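Local atomic coordinates of class I phosphodiesterase PDEB1 (Leishmania major, PDB entry 2R8Q), a protein that belongs to the class I cyclic nucleotide phosphodiesterases, whose all-helical catalytic domain, of the HD superfamily, holds a zinc and a magnesium ion. Residues A[92-95]-A[101-104]; A[141-146]-A[177-182]; A[17-22]-A[83-88]. All coordinates share one frame; numbering follows the deposited sequence.

Interaction 1: A[92-95]-A[101-104]; sequences RRYR and NFYH. With ZN (zinc ion), chain C.
Tyr-94 lays its side chain against the first turn of helix 102-118. Its CB comes within 3.6 Å of Phe-102 N, and on one side of the ring CD2 lies 4.0 Å from the carbonyl carbon C of Asn-101. With chi1 at -76°, CG stands opposite the carbonyl carbon, and the ring runs past the Phe-102 backbone until the hydroxyl bonds to Leu-138 O. The Phe-102 side chain crosses that of Tyr-94 at about a right angle; CD1 of Tyr-94 meets the edge of the Phe-102 ring, 3.9 Å from its CD1. Asn-101 is the N-cap. Its chi1 of 51° tucks CG between the backbone N and carbonyl, which brings OD1 back to Tyr-103 N in a weak capping bond of 3.0 Å, while ND2 donates to Val-97 O. Water 1 accepts from Phe-102 N and donates to Arg-95 O, bridging the backbones beside the aromatic pair. In the same first turn, His-104 NE2 binds zinc at 2.2 Å. The histidine so placed is one of the metal ligands of the HD-type site, with His-140, Asp-141, Asp-254 and waters 2 and 3 filling the remaining positions on the zinc.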
loop_
_atom_site.group_PDB
_atom_site.type_symbol
_atom_site.label_atom_id
_atom_site.label_comp_id
_atom_site.label_asym_id
_atom_site.label_seq_id
_atom_site.Cartn_x
_atom_site.Cartn_y
_atom_site.Cartn_z
ATOM N N ARG A 92 8.349 11.879 -11.167
ATOM C CA ARG A 92 6.989 12.389 -11.011
ATOM C C ARG A 92 6.405 12.142 -9.629
ATOM O O ARG A 92 5.505 12.858 -9.192
ATOM C CB ARG A 92 6.050 11.730 -12.022
ATOM C CG ARG A 92 6.212 12.159 -13.454
ATOM C CD ARG A 92 5.236 11.378 -14.319
ATOM N NE ARG A 92 5.227 11.838 -15.703
ATOM C CZ ARG A 92 4.462 11.315 -16.655
ATOM N NH1 ARG A 92 3.644 10.310 -16.373
ATOM N NH2 ARG A 92 4.508 11.801 -17.887
ATOM N N ARG A 93 6.911 11.121 -8.946
ATOM C CA ARG A 93 6.380 10.767 -7.643
ATOM C C ARG A 93 7.108 11.334 -6.430
ATOM O O ARG A 93 6.787 10.990 -5.290
ATOM C CB ARG A 93 6.244 9.244 -7.559
ATOM C CG ARG A 93 5.169 8.729 -8.525
ATOM C CD ARG A 93 5.132 7.216 -8.607
ATOM N NE ARG A 93 4.019 6.725 -9.421
ATOM C CZ ARG A 93 3.909 6.872 -10.741
ATOM N NH1 ARG A 93 4.846 7.507 -11.437
ATOM N NH2 ARG A 93 2.856 6.367 -11.370
ATOM N N TYR A 94 8.086 12.203 -6.671
ATOM C CA TYR A 94 8.783 12.852 -5.572
ATOM C C TYR A 94 8.189 14.243 -5.420
ATOM O O TYR A 94 7.927 14.940 -6.410
ATOM C CB TYR A 94 10.296 12.927 -5.822
ATOM C CG TYR A 94 10.962 11.594 -5.592
ATOM C CD1 TYR A 94 11.208 10.720 -6.654
ATOM C CD2 TYR A 94 11.236 11.149 -4.297
ATOM C CE1 TYR A 94 11.703 9.431 -6.429
ATOM C CE2 TYR A 94 11.723 9.864 -4.064
ATOM C CZ TYR A 94 11.951 9.010 -5.129
ATOM O OH TYR A 94 12.375 7.720 -4.896
ATOM N N ARG A 95 7.958 14.628 -4.173
ATOM C CA ARG A 95 7.363 15.917 -3.858
ATOM C C ARG A 95 8.393 17.020 -3.680
ATOM O O ARG A 95 9.592 16.767 -3.554
ATOM C CB ARG A 95 6.517 15.792 -2.589
ATOM C CG ARG A 95 5.446 14.711 -2.658
ATOM C CD ARG A 95 4.542 14.764 -1.435
ATOM N NE ARG A 95 3.459 13.783 -1.495
ATOM C CZ ARG A 95 2.458 13.725 -0.622
ATOM N NH1 ARG A 95 2.399 14.593 0.379
ATOM N NH2 ARG A 95 1.514 12.800 -0.750
ATOM N N ASN A 101 13.406 14.795 -1.816
ATOM C CA ASN A 101 12.943 15.092 -3.163
ATOM C C ASN A 101 13.749 14.246 -4.150
ATOM O O ASN A 101 14.586 13.436 -3.749
ATOM C CB ASN A 101 13.115 16.586 -3.449
ATOM C CG ASN A 101 14.512 17.078 -3.132
ATOM O OD1 ASN A 101 15.495 16.524 -3.619
ATOM N ND2 ASN A 101 14.609 18.125 -2.316
ATOM N N PHE A 102 13.499 14.432 -5.444
ATOM C CA PHE A 102 14.185 13.652 -6.465
ATOM C C PHE A 102 15.713 13.717 -6.365
ATOM O O PHE A 102 16.394 12.730 -6.627
ATOM C CB PHE A 102 13.715 14.108 -7.853
ATOM C CG PHE A 102 14.252 13.284 -8.994
ATOM C CD1 PHE A 102 14.009 11.912 -9.065
ATOM C CD2 PHE A 102 14.972 13.892 -10.021
ATOM C CE1 PHE A 102 14.471 11.157 -10.144
ATOM C CE2 PHE A 102 15.441 13.148 -11.107
ATOM C CZ PHE A 102 15.190 11.780 -11.171
ATOM N N TYR A 103 16.260 14.866 -5.980
ATOM C CA TYR A 103 17.712 14.988 -5.879
ATOM C C TYR A 103 18.334 14.037 -4.864
ATOM O O TYR A 103 19.466 13.588 -5.047
ATOM C CB TYR A 103 18.101 16.428 -5.556
ATOM C CG TYR A 103 17.567 17.416 -6.564
ATOM C CD1 TYR A 103 16.657 18.402 -6.186
ATOM C CD2 TYR A 103 17.956 17.355 -7.905
ATOM C CE1 TYR A 103 16.148 19.307 -7.114
ATOM C CE2 TYR A 103 17.447 18.254 -8.843
ATOM C CZ TYR A 103 16.546 19.226 -8.441
ATOM O OH TYR A 103 16.032 20.124 -9.352
ATOM N N HIS A 104 17.607 13.731 -3.794
ATOM C CA HIS A 104 18.129 12.807 -2.794
ATOM C C HIS A 104 18.302 11.408 -3.375
ATOM O O HIS A 104 19.313 10.756 -3.124
ATOM C CB HIS A 104 17.194 12.725 -1.578
ATOM C CG HIS A 104 17.451 11.541 -0.692
ATOM N ND1 HIS A 104 18.623 11.379 0.020
ATOM C CD2 HIS A 104 16.675 10.476 -0.382
ATOM C CE1 HIS A 104 18.552 10.268 0.734
ATOM N NE2 HIS A 104 17.380 9.701 0.508
HETATM ZN ZN ZN C . 16.447 8.000 1.537
HETATM O O HOH W 1 11.213 16.262 -6.102
HETATM O O HOH W 2 15.616 6.664 3.014
HETATM O O HOH W 3 16.445 9.253 3.453
#

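Interaction 2: A[141-146]-A[177-182]; sequences DLDHMG and CSLAIE. With MG (magnesium ion), chain D; ZN (zinc ion), chain C.
Leu-142 and Asp-143, at the two central positions of a type II beta turn, both meet helix 171-184. The apolar contacts come first. CD1 of Leu-142 points onto the helix surface, 3.8 Å from Leu-179 CB and 3.5 Å from the backbone N of Ala-180, with the methyl of Ala-180 slightly farther off. Leu-179 answers with its own CD1, which presses on Asp-143 CB at 3.3 Å, a tight carbon-carbon approach; the two side chains run obliquely to each other. Asp-143 CB faces the leucine by the course of the backbone; chi1 of -168°, CG anti to the backbone N, carries the carboxylate on past the methyl toward His-175 and Arg-95.

Polar bonds surround this patch. Asp-143 OD2 is bonded to His-175 and Leu-142 O accepts from His-176, two further ties to helix 171-184. Asp-143 OD1 forms a salt bridge with Arg-95, a tie to the loop 92-95. Within the loop itself, a weak bond from His-144 N to Asp-141 O closes the turn, and Gly-146 N donates to His-144 ND1 at 2.9 Å, nearly in the ring plane.

Metal bonds occupy the far end of the turn. Asp-141 splits its carboxylate, OD1 to magnesium at 2.2 Å and OD2 to zinc at 2.1 Å, and water 2 also bridges the ions.

The loop links helix 127-139 to helix 149-154. Helix 171-184 also packs through Cys-177 on helix 197-212, while Ile-181 reaches Pro-158 of the second subunit.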
loop_
_atom_site.group_PDB
_atom_site.type_symbol
_atom_site.label_atom_id
_atom_site.label_comp_id
_atom_site.label_asym_id
_atom_site.label_seq_id
_atom_site.Cartn_x
_atom_site.Cartn_y
_atom_site.Cartn_z
ATOM N N ASP A 141 12.407 6.176 -1.855
ATOM C CA ASP A 141 11.708 7.192 -1.061
ATOM C C ASP A 141 10.477 7.760 -1.779
ATOM O O ASP A 141 9.985 8.829 -1.420
ATOM C CB ASP A 141 12.645 8.356 -0.704
ATOM C CG ASP A 141 13.399 8.124 0.583
ATOM O OD1 ASP A 141 12.802 7.544 1.511
ATOM O OD2 ASP A 141 14.577 8.536 0.671
ATOM N N LEU A 142 9.971 7.039 -2.773
ATOM C CA LEU A 142 8.816 7.514 -3.545
ATOM C C LEU A 142 7.664 8.117 -2.742
ATOM O O LEU A 142 7.152 7.506 -1.813
ATOM C CB LEU A 142 8.267 6.382 -4.420
ATOM C CG LEU A 142 9.125 5.910 -5.599
ATOM C CD1 LEU A 142 8.610 4.564 -6.104
ATOM C CD2 LEU A 142 9.095 6.945 -6.715
ATOM N N ASP A 143 7.264 9.323 -3.134
ATOM C CA ASP A 143 6.146 10.038 -2.518
ATOM C C ASP A 143 6.328 10.383 -1.040
ATOM O O ASP A 143 5.355 10.480 -0.287
ATOM C CB ASP A 143 4.854 9.238 -2.742
ATOM C CG ASP A 143 3.599 10.029 -2.407
ATOM O OD1 ASP A 143 3.503 11.211 -2.801
ATOM O OD2 ASP A 143 2.693 9.454 -1.762
ATOM N N HIS A 144 7.577 10.561 -0.626
ATOM C CA HIS A 144 7.867 10.949 0.752
ATOM C C HIS A 144 7.205 12.320 0.923
ATOM O O HIS A 144 7.254 13.158 0.019
ATOM C CB HIS A 144 9.383 11.050 0.953
ATOM C CG HIS A 144 9.812 11.028 2.387
ATOM N ND1 HIS A 144 9.544 12.057 3.264
ATOM C CD2 HIS A 144 10.505 10.102 3.095
ATOM C CE1 HIS A 144 10.055 11.769 4.447
ATOM N NE2 HIS A 144 10.644 10.588 4.372
ATOM N N MET A 145 6.584 12.540 2.079
ATOM C CA MET A 145 5.880 13.788 2.344
ATOM C C MET A 145 6.644 14.776 3.219
ATOM O O MET A 145 6.109 15.816 3.596
ATOM C CB MET A 145 4.520 13.462 2.972
ATOM C CG MET A 145 3.655 12.562 2.092
ATOM S SD MET A 145 2.305 11.703 2.946
ATOM C CE MET A 145 2.750 9.987 2.650
ATOM N N GLY A 146 7.893 14.461 3.543
ATOM C CA GLY A 146 8.672 15.369 4.366
ATOM C C GLY A 146 8.543 15.157 5.866
ATOM O O GLY A 146 9.027 15.978 6.650
ATOM N N CYS A 177 7.571 0.942 -1.502
ATOM C CA CYS A 177 7.572 -0.326 -2.230
ATOM C C CYS A 177 6.318 -0.449 -3.087
ATOM O O CYS A 177 6.382 -0.882 -4.235
ATOM C CB CYS A 177 7.628 -1.509 -1.260
ATOM S SG CYS A 177 9.232 -1.762 -0.470
ATOM N N SER A 178 5.179 -0.069 -2.520
ATOM C CA SER A 178 3.912 -0.144 -3.241
ATOM C C SER A 178 3.941 0.699 -4.509
ATOM O O SER A 178 3.432 0.282 -5.557
ATOM C CB SER A 178 2.764 0.312 -2.337
ATOM O OG SER A 178 2.655 -0.528 -1.203
ATOM N N LEU A 179 4.532 1.887 -4.423
ATOM C CA LEU A 179 4.613 2.750 -5.593
ATOM C C LEU A 179 5.641 2.235 -6.595
ATOM O O LEU A 179 5.488 2.424 -7.802
ATOM C CB LEU A 179 4.941 4.185 -5.181
ATOM C CG LEU A 179 3.787 4.896 -4.471
ATOM C CD1 LEU A 179 4.221 6.284 -4.051
ATOM C CD2 LEU A 179 2.585 4.981 -5.404
ATOM N N ALA A 180 6.691 1.585 -6.102
ATOM C CA ALA A 180 7.703 1.034 -6.994
ATOM C C ALA A 180 7.031 -0.030 -7.858
ATOM O O ALA A 180 7.238 -0.086 -9.067
ATOM C CB ALA A 180 8.838 0.415 -6.188
ATOM N N ILE A 181 6.215 -0.862 -7.219
ATOM C CA ILE A 181 5.493 -1.923 -7.914
ATOM C C ILE A 181 4.561 -1.328 -8.966
ATOM O O ILE A 181 4.453 -1.849 -10.077
ATOM C CB ILE A 181 4.688 -2.784 -6.903
ATOM C CG1 ILE A 181 5.666 -3.615 -6.066
ATOM C CG2 ILE A 181 3.689 -3.692 -7.644
ATOM C CD1 ILE A 181 5.033 -4.337 -4.880
ATOM N N GLU A 182 3.898 -0.233 -8.613
ATOM C CA GLU A 182 2.986 0.444 -9.531
ATOM C C GLU A 182 3.727 0.908 -10.786
ATOM O O GLU A 182 3.288 0.659 -11.911
ATOM C CB GLU A 182 2.353 1.646 -8.827
ATOM C CG GLU A 182 1.503 2.524 -9.722
ATOM C CD GLU A 182 1.002 3.758 -9.001
ATOM O OE1 GLU A 182 0.269 3.603 -8.000
ATOM O OE2 GLU A 182 1.346 4.881 -9.432
HETATM MG MG MG D . 13.458 6.669 3.381
HETATM ZN ZN ZN C . 16.447 8.000 1.537
HETATM O O HOH W 2 15.616 6.664 3.014
HETATM O O HOH W 3 16.445 9.253 3.453
HETATM O O HOH W 4 11.315 6.697 3.948
HETATM O O HOH W 5 13.788 5.467 5.187
HETATM O O HOH W 6 13.675 8.536 4.556
#

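Interaction 3: A[17-22]-A[83-88]; sequences IAVTPE and LLNFIL
Val-19 carries this contact alone from its side, set against Asn-85 and Leu-88 one turn apart on helix 80-92. Its CB already lies close to the helix, 3.3 Å from the amide oxygen OD1 of Asn-85. From there the branches part. CG1, anti to the backbone N (chi1 173°), runs on to a position 3.5 Å from Asn-85 OD1 and equally 3.5 Å from Leu-88 CD1, so one methyl meets both a polar and an apolar neighbour. CG2 stays at the Asn-85 end, 3.9 Å from OD1 and 4.0 Å from the backbone O of Asn-85. Val-19 crosses Leu-88 at about a right angle and Asn-85 more obliquely.

The Asn-85 amide is held at both ends: OD1 accepts from Arg-24 NH1 and ND2 donates to Ala-188 O, which fixes which atom faces the valine. Next to Val-19, Thr-20 is the N-cap of helix 21-28. Its side chain caps a backbone N in the first turn while its own N donates to Glu-23 OE2, the pattern of a capping box.

The N-terminal coil passes across helix 80-92, touching it through Val-19, just before entering helix 21-28, whose Val-27 also packs on Leu-88. On other sides of helix 80-92, Phe-86 packs on helix 127-139 and Leu-83 on helix 55-68.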
loop_
_atom_site.group_PDB
_atom_site.type_symbol
_atom_site.label_atom_id
_atom_site.label_comp_id
_atom_site.label_asym_id
_atom_site.label_seq_id
_atom_site.Cartn_x
_atom_site.Cartn_y
_atom_site.Cartn_z
ATOM N N ILE A 17 -0.409 7.207 -16.642
ATOM C CA ILE A 17 -0.070 8.439 -17.341
ATOM C C ILE A 17 1.264 8.236 -18.050
ATOM O O ILE A 17 2.319 8.195 -17.420
ATOM C CB ILE A 17 0.045 9.621 -16.362
ATOM C CG1 ILE A 17 -1.254 9.756 -15.563
ATOM C CG2 ILE A 17 0.331 10.903 -17.127
ATOM C CD1 ILE A 17 -1.225 10.845 -14.513
ATOM N N ALA A 18 1.209 8.107 -19.370
ATOM C CA ALA A 18 2.405 7.880 -20.163
ATOM C C ALA A 18 3.371 9.057 -20.172
ATOM O O ALA A 18 2.976 10.210 -19.977
ATOM C CB ALA A 18 2.014 7.527 -21.596
ATOM N N VAL A 19 4.644 8.743 -20.384
ATOM C CA VAL A 19 5.691 9.751 -20.474
ATOM C C VAL A 19 5.676 10.200 -21.931
ATOM O O VAL A 19 5.673 9.369 -22.839
ATOM C CB VAL A 19 7.071 9.157 -20.135
ATOM C CG1 VAL A 19 8.166 10.181 -20.398
ATOM C CG2 VAL A 19 7.097 8.721 -18.679
ATOM N N THR A 20 5.656 11.508 -22.154
ATOM C CA THR A 20 5.614 12.036 -23.512
ATOM C C THR A 20 6.995 12.150 -24.135
ATOM O O THR A 20 8.004 12.175 -23.436
ATOM C CB THR A 20 4.968 13.429 -23.547
ATOM O OG1 THR A 20 5.790 14.351 -22.821
ATOM C CG2 THR A 20 3.578 13.387 -22.923
ATOM N N PRO A 21 7.055 12.205 -25.474
ATOM C CA PRO A 21 8.343 12.324 -26.155
ATOM C C PRO A 21 9.034 13.615 -25.737
ATOM O O PRO A 21 10.253 13.655 -25.579
ATOM C CB PRO A 21 7.949 12.340 -27.630
ATOM C CG PRO A 21 6.737 11.471 -27.654
ATOM C CD PRO A 21 5.972 11.946 -26.440
ATOM N N GLU A 22 8.240 14.670 -25.567
ATOM C CA GLU A 22 8.770 15.965 -25.165
ATOM C C GLU A 22 9.488 15.867 -23.822
ATOM O O GLU A 22 10.550 16.458 -23.638
ATOM C CB GLU A 22 7.642 17.000 -25.072
ATOM C CG GLU A 22 7.079 17.451 -26.417
ATOM C CD GLU A 22 6.105 16.462 -27.037
ATOM O OE1 GLU A 22 5.590 16.759 -28.138
ATOM O OE2 GLU A 22 5.846 15.395 -26.438
ATOM N N LEU A 83 14.357 2.608 -19.678
ATOM C CA LEU A 83 15.121 3.169 -18.564
ATOM C C LEU A 83 14.766 4.638 -18.340
ATOM O O LEU A 83 14.539 5.061 -17.205
ATOM C CB LEU A 83 16.624 3.046 -18.826
ATOM C CG LEU A 83 17.548 3.694 -17.789
ATOM C CD1 LEU A 83 17.325 3.044 -16.426
ATOM C CD2 LEU A 83 18.992 3.541 -18.218
ATOM N N LEU A 84 14.721 5.422 -19.415
ATOM C CA LEU A 84 14.400 6.839 -19.280
ATOM C C LEU A 84 12.976 7.029 -18.754
ATOM O O LEU A 84 12.740 7.869 -17.880
ATOM C CB LEU A 84 14.590 7.566 -20.621
ATOM C CG LEU A 84 14.424 9.092 -20.597
ATOM C CD1 LEU A 84 15.311 9.712 -19.510
ATOM C CD2 LEU A 84 14.786 9.664 -21.967
ATOM N N ASN A 85 12.024 6.255 -19.274
ATOM C CA ASN A 85 10.648 6.366 -18.800
ATOM C C ASN A 85 10.593 6.047 -17.310
ATOM O O ASN A 85 9.886 6.710 -16.553
ATOM C CB ASN A 85 9.715 5.405 -19.543
ATOM C CG ASN A 85 9.372 5.883 -20.942
ATOM O OD1 ASN A 85 9.450 7.077 -21.246
ATOM N ND2 ASN A 85 8.966 4.947 -21.799
ATOM N N PHE A 86 11.332 5.021 -16.895
ATOM C CA PHE A 86 11.360 4.629 -15.483
ATOM C C PHE A 86 11.870 5.790 -14.627
ATOM O O PHE A 86 11.260 6.148 -13.619
ATOM C CB PHE A 86 12.260 3.404 -15.295
ATOM C CG PHE A 86 12.489 3.029 -13.856
ATOM C CD1 PHE A 86 11.488 2.394 -13.121
ATOM C CD2 PHE A 86 13.702 3.310 -13.240
ATOM C CE1 PHE A 86 11.699 2.045 -11.791
ATOM C CE2 PHE A 86 13.925 2.964 -11.907
ATOM C CZ PHE A 86 12.921 2.331 -11.185
ATOM N N ILE A 87 12.983 6.386 -15.036
ATOM C CA ILE A 87 13.549 7.509 -14.296
ATOM C C ILE A 87 12.522 8.639 -14.183
ATOM O O ILE A 87 12.335 9.214 -13.110
ATOM C CB ILE A 87 14.824 8.028 -14.991
ATOM C CG1 ILE A 87 15.909 6.951 -14.935
ATOM C CG2 ILE A 87 15.303 9.317 -14.329
ATOM C CD1 ILE A 87 17.121 7.245 -15.802
ATOM N N LEU A 88 11.834 8.941 -15.280
ATOM C CA LEU A 88 10.842 10.015 -15.266
ATOM C C LEU A 88 9.584 9.670 -14.477
ATOM O O LEU A 88 8.958 10.555 -13.899
ATOM C CB LEU A 88 10.473 10.413 -16.699
ATOM C CG LEU A 88 11.616 11.073 -17.478
ATOM C CD1 LEU A 88 11.196 11.289 -18.922
ATOM C CD2 LEU A 88 11.981 12.402 -16.818
#

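How the interactions relate
Along the chain the three contacts come in series: interaction 3, then interaction 1, then interaction 2. Interactions 1 and 3 have centres about 15 Å apart and are joined through helix 80-92 and the loop after it. Arg-92 reaches back to the carbonyl oxygens of Ile-17 and Ala-18, and Phe-102 packs on Ile-87. Interactions 1 and 2, with centres about 10 Å apart, touch and share the zinc ion and waters 2 and 3, and Arg-93 makes a salt bridge to Glu-182. Interactions 2 and 3, about 17 Å apart between centres, do not touch. Segment 92-95 thus lies between the N-terminal coil, reached by Arg-92, and the metal-bearing loop 141-146, reached by Arg-95 to Asp-143.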